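Local coordinates for protein 3,4-dihydroxybenzoate decarboxylase (Enterobacter cloacae, PDB 5NY5) that catalyses the reversible decarboxylation of 3,4-dihydroxybenzoate to catechol as a UbiD-family enzyme dependent on prenylated flavin, at residues R70-A82 against I316-L330. Sequence-based numbering, arbitrary orientation.
Sequences RILVGMHASRERA and ILQTLVGPGEEHTTL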
loop_
_atom_site.group_PDB
_atom_site.type_symbol
_atom_site.label_atom_id
_atom_site.label_comp_id
_atom_site.label_asym_id
_atom_site.label_seq_id
_atom_site.Cartn_x
_atom_site.Cartn_y
_atom_site.Cartn_z
ATOM N N ARG A 70 17.559 3.374 -55.991
ATOM C CA ARG A 70 17.556 4.489 -55.055
ATOM C C ARG A 70 16.585 4.162 -53.930
ATOM O O ARG A 70 15.433 3.803 -54.188
ATOM C CB ARG A 70 17.182 5.804 -55.750
ATOM C CG ARG A 70 15.993 5.718 -56.691
ATOM C CD ARG A 70 15.670 7.076 -57.290
ATOM N NE ARG A 70 14.515 7.018 -58.178
ATOM C CZ ARG A 70 13.968 8.076 -58.767
ATOM N NH1 ARG A 70 14.469 9.285 -58.563
ATOM N NH2 ARG A 70 12.916 7.923 -59.557
ATOM N N ILE A 71 17.058 4.277 -52.692
ATOM C CA ILE A 71 16.334 3.812 -51.514
ATOM C C ILE A 71 15.844 5.011 -50.717
ATOM O O ILE A 71 16.585 5.977 -50.500
ATOM C CB ILE A 71 17.218 2.894 -50.651
ATOM C CG1 ILE A 71 17.656 1.683 -51.474
ATOM C CG2 ILE A 71 16.478 2.456 -49.399
ATOM C CD1 ILE A 71 18.506 0.697 -50.720
ATOM N N LEU A 72 14.595 4.936 -50.267
ATOM C CA LEU A 72 13.914 6.041 -49.610
ATOM C C LEU A 72 13.532 5.649 -48.189
ATOM O O LEU A 72 12.921 4.598 -47.977
ATOM C CB LEU A 72 12.670 6.426 -50.398
ATOM C CG LEU A 72 11.889 7.619 -49.883
ATOM C CD1 LEU A 72 12.785 8.840 -49.884
ATOM C CD2 LEU A 72 10.687 7.815 -50.774
ATOM N N VAL A 73 13.881 6.498 -47.222
ATOM C CA VAL A 73 13.567 6.257 -45.819
ATOM C C VAL A 73 13.128 7.560 -45.168
ATOM O O VAL A 73 13.531 8.651 -45.578
ATOM C CB VAL A 73 14.761 5.662 -45.037
ATOM C CG1 VAL A 73 15.125 4.287 -45.560
ATOM C CG2 VAL A 73 15.953 6.596 -45.102
ATOM N N GLY A 74 12.296 7.432 -44.136
ATOM C CA GLY A 74 11.932 8.550 -43.293
ATOM C C GLY A 74 10.746 9.367 -43.746
ATOM O O GLY A 74 10.539 10.464 -43.215
HETATM N N MSE A 75 9.955 8.871 -44.690
HETATM C CA MSE A 75 8.873 9.659 -45.266
HETATM C C MSE A 75 7.840 10.056 -44.216
HETATM O O MSE A 75 7.369 11.189 -44.205
HETATM C CB MSE A 75 8.209 8.884 -46.408
HETATM C CG MSE A 75 7.350 9.722 -47.353
HETATM SE SE MSE A 75 8.280 11.187 -48.268
HETATM C CE MSE A 75 9.972 10.348 -48.582
ATOM N N HIS A 76 7.504 9.128 -43.323
ATOM C CA HIS A 76 6.554 9.396 -42.253
ATOM C C HIS A 76 7.232 9.645 -40.913
ATOM O O HIS A 76 6.554 9.647 -39.882
ATOM C CB HIS A 76 5.562 8.237 -42.115
ATOM C CG HIS A 76 5.126 7.649 -43.419
ATOM N ND1 HIS A 76 5.713 6.525 -43.959
ATOM C CD2 HIS A 76 4.159 8.023 -44.289
ATOM C CE1 HIS A 76 5.127 6.233 -45.106
ATOM N NE2 HIS A 76 4.181 7.126 -45.329
ATOM N N ALA A 77 8.547 9.861 -40.902
ATOM C CA ALA A 77 9.303 10.003 -39.658
ATOM C C ALA A 77 9.224 11.401 -39.062
ATOM O O ALA A 77 10.222 11.919 -38.560
ATOM C CB ALA A 77 10.757 9.604 -39.901
ATOM N N SER A 78 8.048 12.027 -39.102
ATOM C CA SER A 78 7.843 13.354 -38.537
ATOM C C SER A 78 6.356 13.686 -38.509
ATOM O O SER A 78 5.655 13.495 -39.506
ATOM C CB SER A 78 8.606 14.413 -39.336
ATOM O OG SER A 78 8.105 15.711 -39.076
ATOM N N ARG A 79 5.864 14.178 -37.373
ATOM C CA ARG A 79 4.459 14.560 -37.308
ATOM C C ARG A 79 4.196 15.802 -38.148
ATOM O O ARG A 79 3.153 15.903 -38.803
ATOM C CB ARG A 79 4.031 14.782 -35.856
ATOM C CG ARG A 79 2.599 15.277 -35.707
ATOM C CD ARG A 79 2.197 15.431 -34.251
ATOM N NE ARG A 79 1.580 14.219 -33.726
ATOM C CZ ARG A 79 0.278 14.078 -33.514
ATOM N NH1 ARG A 79 -0.549 15.078 -33.772
ATOM N NH2 ARG A 79 -0.195 12.941 -33.038
ATOM N N GLU A 80 5.135 16.749 -38.151
ATOM C CA GLU A 80 4.999 17.920 -39.009
ATOM C C GLU A 80 4.981 17.516 -40.475
ATOM O O GLU A 80 4.138 17.981 -41.250
ATOM C CB GLU A 80 6.134 18.911 -38.742
ATOM C CG GLU A 80 5.961 19.767 -37.489
ATOM C CD GLU A 80 6.276 19.015 -36.209
ATOM O OE1 GLU A 80 7.076 18.056 -36.259
ATOM O OE2 GLU A 80 5.722 19.384 -35.151
ATOM N N ARG A 81 5.906 16.639 -40.872
ATOM C CA ARG A 81 5.970 16.210 -42.264
ATOM C C ARG A 81 4.685 15.513 -42.686
ATOM O O ARG A 81 4.173 15.750 -43.788
ATOM C CB ARG A 81 7.177 15.296 -42.478
ATOM C CG ARG A 81 7.188 14.590 -43.819
ATOM C CD ARG A 81 8.597 14.411 -44.360
ATOM N NE ARG A 81 9.372 13.415 -43.630
ATOM C CZ ARG A 81 10.300 13.699 -42.722
ATOM N NH1 ARG A 81 10.577 14.960 -42.422
ATOM N NH2 ARG A 81 10.955 12.722 -42.117
ATOM N N ALA A 82 4.140 14.658 -41.820
ATOM C CA ALA A 82 2.885 13.988 -42.138
ATOM C C ALA A 82 1.741 14.985 -42.248
ATOM O O ALA A 82 0.872 14.847 -43.118
ATOM C CB ALA A 82 2.574 12.927 -41.085
ATOM N N ILE A 316 11.573 3.706 -57.019
ATOM C CA ILE A 316 12.059 4.070 -55.696
ATOM C C ILE A 316 11.705 2.959 -54.720
ATOM O O ILE A 316 10.556 2.507 -54.669
ATOM C CB ILE A 316 11.456 5.411 -55.249
ATOM C CG1 ILE A 316 11.858 6.527 -56.214
ATOM C CG2 ILE A 316 11.880 5.739 -53.834
ATOM C CD1 ILE A 316 11.101 7.814 -55.996
ATOM N N LEU A 317 12.689 2.508 -53.948
ATOM C CA LEU A 317 12.455 1.536 -52.885
ATOM C C LEU A 317 12.240 2.293 -51.580
ATOM O O LEU A 317 13.163 2.930 -51.066
ATOM C CB LEU A 317 13.624 0.560 -52.773
ATOM C CG LEU A 317 13.469 -0.533 -51.716
ATOM C CD1 LEU A 317 12.142 -1.247 -51.885
ATOM C CD2 LEU A 317 14.616 -1.525 -51.794
ATOM N N GLN A 318 11.022 2.235 -51.051
ATOM C CA GLN A 318 10.667 2.918 -49.814
ATOM C C GLN A 318 10.624 1.929 -48.658
ATOM O O GLN A 318 10.040 0.847 -48.780
ATOM C CB GLN A 318 9.316 3.625 -49.942
ATOM C CG GLN A 318 8.864 4.323 -48.672
ATOM C CD GLN A 318 7.549 5.054 -48.840
ATOM O OE1 GLN A 318 6.819 4.830 -49.802
ATOM N NE2 GLN A 318 7.243 5.939 -47.902
ATOM N N THR A 319 11.242 2.303 -47.544
ATOM C CA THR A 319 11.195 1.528 -46.312
ATOM C C THR A 319 11.366 2.497 -45.147
ATOM O O THR A 319 11.294 3.717 -45.321
ATOM C CB THR A 319 12.255 0.418 -46.324
ATOM O OG1 THR A 319 12.083 -0.426 -45.179
ATOM C CG2 THR A 319 13.655 1.009 -46.310
ATOM N N LEU A 320 11.578 1.959 -43.950
ATOM C CA LEU A 320 11.772 2.778 -42.764
ATOM C C LEU A 320 13.053 2.359 -42.058
ATOM O O LEU A 320 13.656 1.330 -42.370
ATOM C CB LEU A 320 10.571 2.688 -41.808
ATOM C CG LEU A 320 9.994 1.325 -41.409
ATOM C CD1 LEU A 320 10.888 0.574 -40.436
ATOM C CD2 LEU A 320 8.602 1.494 -40.821
ATOM N N VAL A 321 13.458 3.176 -41.091
ATOM C CA VAL A 321 14.616 2.909 -40.246
ATOM C C VAL A 321 14.209 3.159 -38.802
ATOM O O VAL A 321 13.571 4.173 -38.501
ATOM C CB VAL A 321 15.822 3.789 -40.629
ATOM C CG1 VAL A 321 16.945 3.629 -39.621
ATOM C CG2 VAL A 321 16.312 3.445 -42.027
ATOM N N GLY A 322 14.568 2.240 -37.914
ATOM C CA GLY A 322 14.310 2.440 -36.502
ATOM C C GLY A 322 13.607 1.317 -35.767
ATOM O O GLY A 322 14.248 0.569 -35.037
ATOM N N PRO A 323 12.283 1.182 -35.956
ATOM C CA PRO A 323 11.413 1.932 -36.869
ATOM C C PRO A 323 11.146 3.372 -36.446
ATOM O O PRO A 323 10.554 4.111 -37.228
ATOM C CB PRO A 323 10.122 1.116 -36.858
ATOM C CG PRO A 323 10.094 0.497 -35.523
ATOM C CD PRO A 323 11.524 0.176 -35.192
ATOM N N GLY A 324 11.557 3.749 -35.240
ATOM C CA GLY A 324 11.666 5.152 -34.878
ATOM C C GLY A 324 10.373 5.917 -35.026
ATOM O O GLY A 324 9.280 5.371 -34.869
ATOM N N GLU A 325 10.501 7.209 -35.344
ATOM C CA GLU A 325 9.334 8.079 -35.455
ATOM C C GLU A 325 8.401 7.648 -36.580
ATOM O O GLU A 325 7.199 7.930 -36.529
ATOM C CB GLU A 325 9.785 9.518 -35.674
ATOM C CG GLU A 325 8.684 10.550 -35.552
ATOM C CD GLU A 325 8.343 10.848 -34.112
ATOM O OE1 GLU A 325 9.143 10.479 -33.230
ATOM O OE2 GLU A 325 7.280 11.448 -33.859
ATOM N N GLU A 326 8.932 6.980 -37.605
ATOM C CA GLU A 326 8.081 6.510 -38.692
ATOM C C GLU A 326 7.019 5.545 -38.176
ATOM O O GLU A 326 5.861 5.593 -38.610
ATOM C CB GLU A 326 8.937 5.859 -39.778
ATOM C CG GLU A 326 8.218 5.673 -41.095
ATOM C CD GLU A 326 9.096 5.996 -42.288
ATOM O OE1 GLU A 326 10.336 5.933 -42.151
ATOM O OE2 GLU A 326 8.544 6.321 -43.361
ATOM N N HIS A 327 7.387 4.673 -37.237
ATOM C CA HIS A 327 6.389 3.811 -36.612
ATOM C C HIS A 327 5.438 4.618 -35.739
ATOM O O HIS A 327 4.230 4.357 -35.724
ATOM C CB HIS A 327 7.073 2.722 -35.790
ATOM C CG HIS A 327 6.122 1.735 -35.188
ATOM N ND1 HIS A 327 5.336 2.029 -34.095
ATOM C CD2 HIS A 327 5.830 0.458 -35.528
ATOM C CE1 HIS A 327 4.599 0.976 -33.789
ATOM N NE2 HIS A 327 4.881 0.009 -34.643
ATOM N N THR A 328 5.967 5.597 -35.000
ATOM C CA THR A 328 5.130 6.415 -34.130
ATOM C C THR A 328 4.017 7.102 -34.911
ATOM O O THR A 328 2.882 7.200 -34.432
ATOM C CB THR A 328 5.986 7.453 -33.402
ATOM O OG1 THR A 328 6.916 6.792 -32.537
ATOM C CG2 THR A 328 5.112 8.385 -32.586
ATOM N N THR A 329 4.323 7.586 -36.116
ATOM C CA THR A 329 3.296 8.210 -36.942
ATOM C C THR A 329 2.247 7.194 -37.370
ATOM O O THR A 329 1.046 7.398 -37.162
ATOM C CB THR A 329 3.928 8.863 -38.170
ATOM O OG1 THR A 329 4.751 9.959 -37.762
ATOM C CG2 THR A 329 2.853 9.368 -39.116
ATOM N N LEU A 330 2.688 6.086 -37.966
ATOM C CA LEU A 330 1.750 5.126 -38.536
ATOM C C LEU A 330 0.901 4.456 -37.462
ATOM O O LEU A 330 -0.271 4.148 -37.695
ATOM C CB LEU A 330 2.508 4.083 -39.358
ATOM C CG LEU A 330 3.268 4.643 -40.564
ATOM C CD1 LEU A 330 4.011 3.545 -41.306
ATOM C CD2 LEU A 330 2.321 5.379 -41.497
HETATM O O HOH W 1 9.753 5.692 -45.465
#
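E326 grips the turn G74–A77 through its carboxylate, which a CG opposite the backbone N (chi1 -165°) and a bend at chi2 bring to the turn. E326 OE2 takes the backbone N of H76 at 3.0 Å, met from above the carboxylate plane, and with its anti lone pair H76 ND1 at 2.9 Å, a bent bond tilted 30° from the ring. A water that also donates to T319 O donates to this oxygen, while OE1 receives a weak bond from G74 N. The ND1 bond fixes the imidazole's rotation; M75 CB lies over one face, and L330 CD2 makes a CH-pi contact with the other. Nearly one helical turn on from E326, T329 OG1 donates to H76 O at 2.8 Å. Upstream, parallel strands 70-73 and 316-319 form the edge pair of a four-stranded mixed sheet, joining the UbiD N-terminal region to the flavin-binding Rift-related region; L317 N to R70 O, L72 N to L317 O and T319 N to L72 O zip them. V73 lies alongside T319, its CG1 meeting V321 CG2 at 3.8 Å. On the sheet's other face L72 CB meets I316 CG2 at 3.6 Å, and the R70 guanidinium, its NH2 bonded to H314 O, lays one face over I316 CG1 and CD1.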